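Local coordinates for protein D-aminoacyl-tRNA deacylase 1 (Homo sapiens, PDB 2OKV) that deacylates D-aminoacyl-tRNAs and mischarged glycyl-tRNA(Ala), working as a homodimeric editing enzyme, and is also implicated in DNA replication, at residues 5-10 with 136-141. Sequence-based numbering, arbitrary orientation.
Sequences VQRVTR and QNDGPV
The guanidinium of Arg7 carries methyl CG2 of Val141 over one face, 3.4 Å above the plane and displaced from the centre of the group, while the backbone carbonyl of Asp138 sits at its edge. Both NE and NH2 of Arg7 donate to Asp138 O, each at 2.8 Å; the oxygen lies 6° out of the guanidinium plane, which probably limits the rotation of the group, together with the bond from NH1 to Val54 O. Arg7 runs out with CG anti to the backbone N (chi1 179°) and bends at chi3 (75°), turning its NE/NH2 edge to that carbonyl. The carboxylate of Asp138 adds charge attraction alone: OD2 is 3.6 Å from Arg7 NE, but no N-H points at it. That OD2 also takes a water proton, the same water donating to Val8 O, while OD1 is bound by Tyr130 and Gln132 of the second subunit. On its other flank Asp138 meets Thr9, whose CG2 packs 3.4 Å from Asp138 CB. Hydrogen bonds join Arg7 N to Val141 O, Asp138 N to Arg7 O (2.7 Å) and Thr9 N to Gln136 O, around the antiparallel non-hydrogen-bonded pair Val8-Asn137. Asn137 OD1 accepts from Val141 N at 2.8 Å, closing the turn around Gly139 and cis-Pro140, the motif that probably rejects L-amino acids in the partner's active site. The contact thus clasps the corner between strands 131-137 and 141-146 against the end of strand 2-8, which carries Gln6 of the magnesium site and is flanked by strand 26-32; residues 136-139 continue the sheet into the second subunit.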
loop_
_atom_site.group_PDB
_atom_site.type_symbol
_atom_site.label_atom_id
_atom_site.label_comp_id
_atom_site.label_asym_id
_atom_site.label_seq_id
_atom_site.Cartn_x
_atom_site.Cartn_y
_atom_site.Cartn_z
ATOM N N VAL B 5 -1.808 1.421 5.195
ATOM C CA VAL B 5 -1.547 0.531 6.308
ATOM C C VAL B 5 -1.698 -0.902 5.816
ATOM O O VAL B 5 -2.735 -1.283 5.239
ATOM C CB VAL B 5 -2.535 0.807 7.468
ATOM C CG1 VAL B 5 -2.333 -0.186 8.581
ATOM C CG2 VAL B 5 -2.367 2.241 8.005
ATOM N N GLN B 6 -0.653 -1.697 6.001
ATOM C CA GLN B 6 -0.709 -3.100 5.589
ATOM C C GLN B 6 -0.509 -3.993 6.803
ATOM O O GLN B 6 0.434 -3.796 7.562
ATOM C CB GLN B 6 0.360 -3.400 4.529
ATOM C CG GLN B 6 0.103 -2.687 3.193
ATOM C CD GLN B 6 1.199 -2.923 2.165
ATOM O OE1 GLN B 6 1.241 -3.971 1.507
ATOM N NE2 GLN B 6 2.068 -1.909 1.975
ATOM N N ARG B 7 -1.389 -4.973 6.980
ATOM C CA ARG B 7 -1.248 -5.917 8.083
ATOM C C ARG B 7 -0.150 -6.890 7.700
ATOM O O ARG B 7 -0.176 -7.447 6.611
ATOM C CB ARG B 7 -2.555 -6.676 8.333
ATOM C CG ARG B 7 -2.462 -7.711 9.459
ATOM C CD ARG B 7 -3.787 -8.396 9.745
ATOM N NE ARG B 7 -4.123 -9.379 8.715
ATOM C CZ ARG B 7 -5.216 -10.131 8.717
ATOM N NH1 ARG B 7 -6.119 -10.001 9.687
ATOM N NH2 ARG B 7 -5.418 -11.006 7.731
ATOM N N VAL B 8 0.804 -7.115 8.598
ATOM C CA VAL B 8 1.956 -7.964 8.256
ATOM C C VAL B 8 2.156 -9.157 9.201
ATOM O O VAL B 8 1.830 -9.066 10.410
ATOM C CB VAL B 8 3.267 -7.134 8.151
ATOM C CG1 VAL B 8 3.153 -6.075 7.050
ATOM C CG2 VAL B 8 3.643 -6.495 9.492
ATOM N N THR B 9 2.684 -10.270 8.673
ATOM C CA THR B 9 3.190 -11.284 9.600
ATOM C C THR B 9 4.626 -10.938 10.003
ATOM O O THR B 9 5.065 -11.297 11.085
ATOM C CB THR B 9 3.028 -12.774 9.139
ATOM O OG1 THR B 9 4.223 -13.227 8.529
ATOM C CG2 THR B 9 1.887 -12.953 8.225
ATOM N N ARG B 10 5.322 -10.191 9.141
ATOM C CA ARG B 10 6.607 -9.595 9.464
ATOM C C ARG B 10 6.931 -8.481 8.459
ATOM O O ARG B 10 6.321 -8.396 7.410
ATOM C CB ARG B 10 7.727 -10.656 9.489
ATOM C CG ARG B 10 7.902 -11.419 8.176
ATOM C CD ARG B 10 9.018 -12.472 8.241
ATOM N NE ARG B 10 8.790 -13.494 9.269
ATOM C CZ ARG B 10 8.003 -14.565 9.142
ATOM N NH1 ARG B 10 7.338 -14.799 8.014
ATOM N NH2 ARG B 10 7.896 -15.419 10.149
ATOM N N GLN B 136 5.620 -8.454 4.381
ATOM C CA GLN B 136 4.872 -9.703 4.220
ATOM C C GLN B 136 3.418 -9.442 4.601
ATOM O O GLN B 136 3.024 -9.595 5.769
ATOM C CB GLN B 136 5.486 -10.876 5.005
ATOM C CG GLN B 136 4.805 -12.224 4.642
ATOM C CD GLN B 136 5.345 -13.442 5.367
ATOM O OE1 GLN B 136 4.570 -14.349 5.754
ATOM N NE2 GLN B 136 6.657 -13.497 5.543
ATOM N N ASN B 137 2.640 -9.009 3.605
ATOM C CA ASN B 137 1.267 -8.585 3.812
ATOM C C ASN B 137 0.393 -9.813 4.099
ATOM O O ASN B 137 0.261 -10.694 3.255
ATOM C CB ASN B 137 0.772 -7.801 2.590
ATOM C CG ASN B 137 -0.567 -7.088 2.838
ATOM O OD1 ASN B 137 -1.432 -7.593 3.534
ATOM N ND2 ASN B 137 -0.720 -5.898 2.270
ATOM N N ASP B 138 -0.180 -9.845 5.300
ATOM C CA ASP B 138 -0.912 -11.005 5.843
ATOM C C ASP B 138 -2.392 -10.933 5.496
ATOM O O ASP B 138 -3.159 -10.243 6.179
ATOM C CB ASP B 138 -0.714 -11.014 7.353
ATOM C CG ASP B 138 -1.411 -12.144 8.042
ATOM O OD1 ASP B 138 -1.619 -13.211 7.430
ATOM O OD2 ASP B 138 -1.723 -11.956 9.234
ATOM N N GLY B 139 -2.778 -11.624 4.414
ATOM C CA GLY B 139 -4.179 -11.692 3.994
ATOM C C GLY B 139 -4.416 -11.756 2.491
ATOM O O GLY B 139 -4.929 -12.757 1.979
ATOM N N PRO B 140 -4.068 -10.680 1.759
ATOM C CA PRO B 140 -3.510 -9.428 2.236
ATOM C C PRO B 140 -4.613 -8.585 2.899
ATOM O O PRO B 140 -5.792 -8.806 2.631
ATOM C CB PRO B 140 -3.005 -8.757 0.949
ATOM C CG PRO B 140 -3.929 -9.259 -0.124
ATOM C CD PRO B 140 -4.294 -10.681 0.296
ATOM N N VAL B 141 -4.217 -7.657 3.768
ATOM C CA VAL B 141 -5.142 -6.656 4.340
ATOM C C VAL B 141 -4.464 -5.298 4.180
ATOM O O VAL B 141 -3.328 -5.093 4.650
ATOM C CB VAL B 141 -5.476 -6.921 5.830
ATOM C CG1 VAL B 141 -6.228 -5.734 6.432
ATOM C CG2 VAL B 141 -6.326 -8.159 5.966
HETATM O O HOH W 1 -0.545 -10.293 11.254
#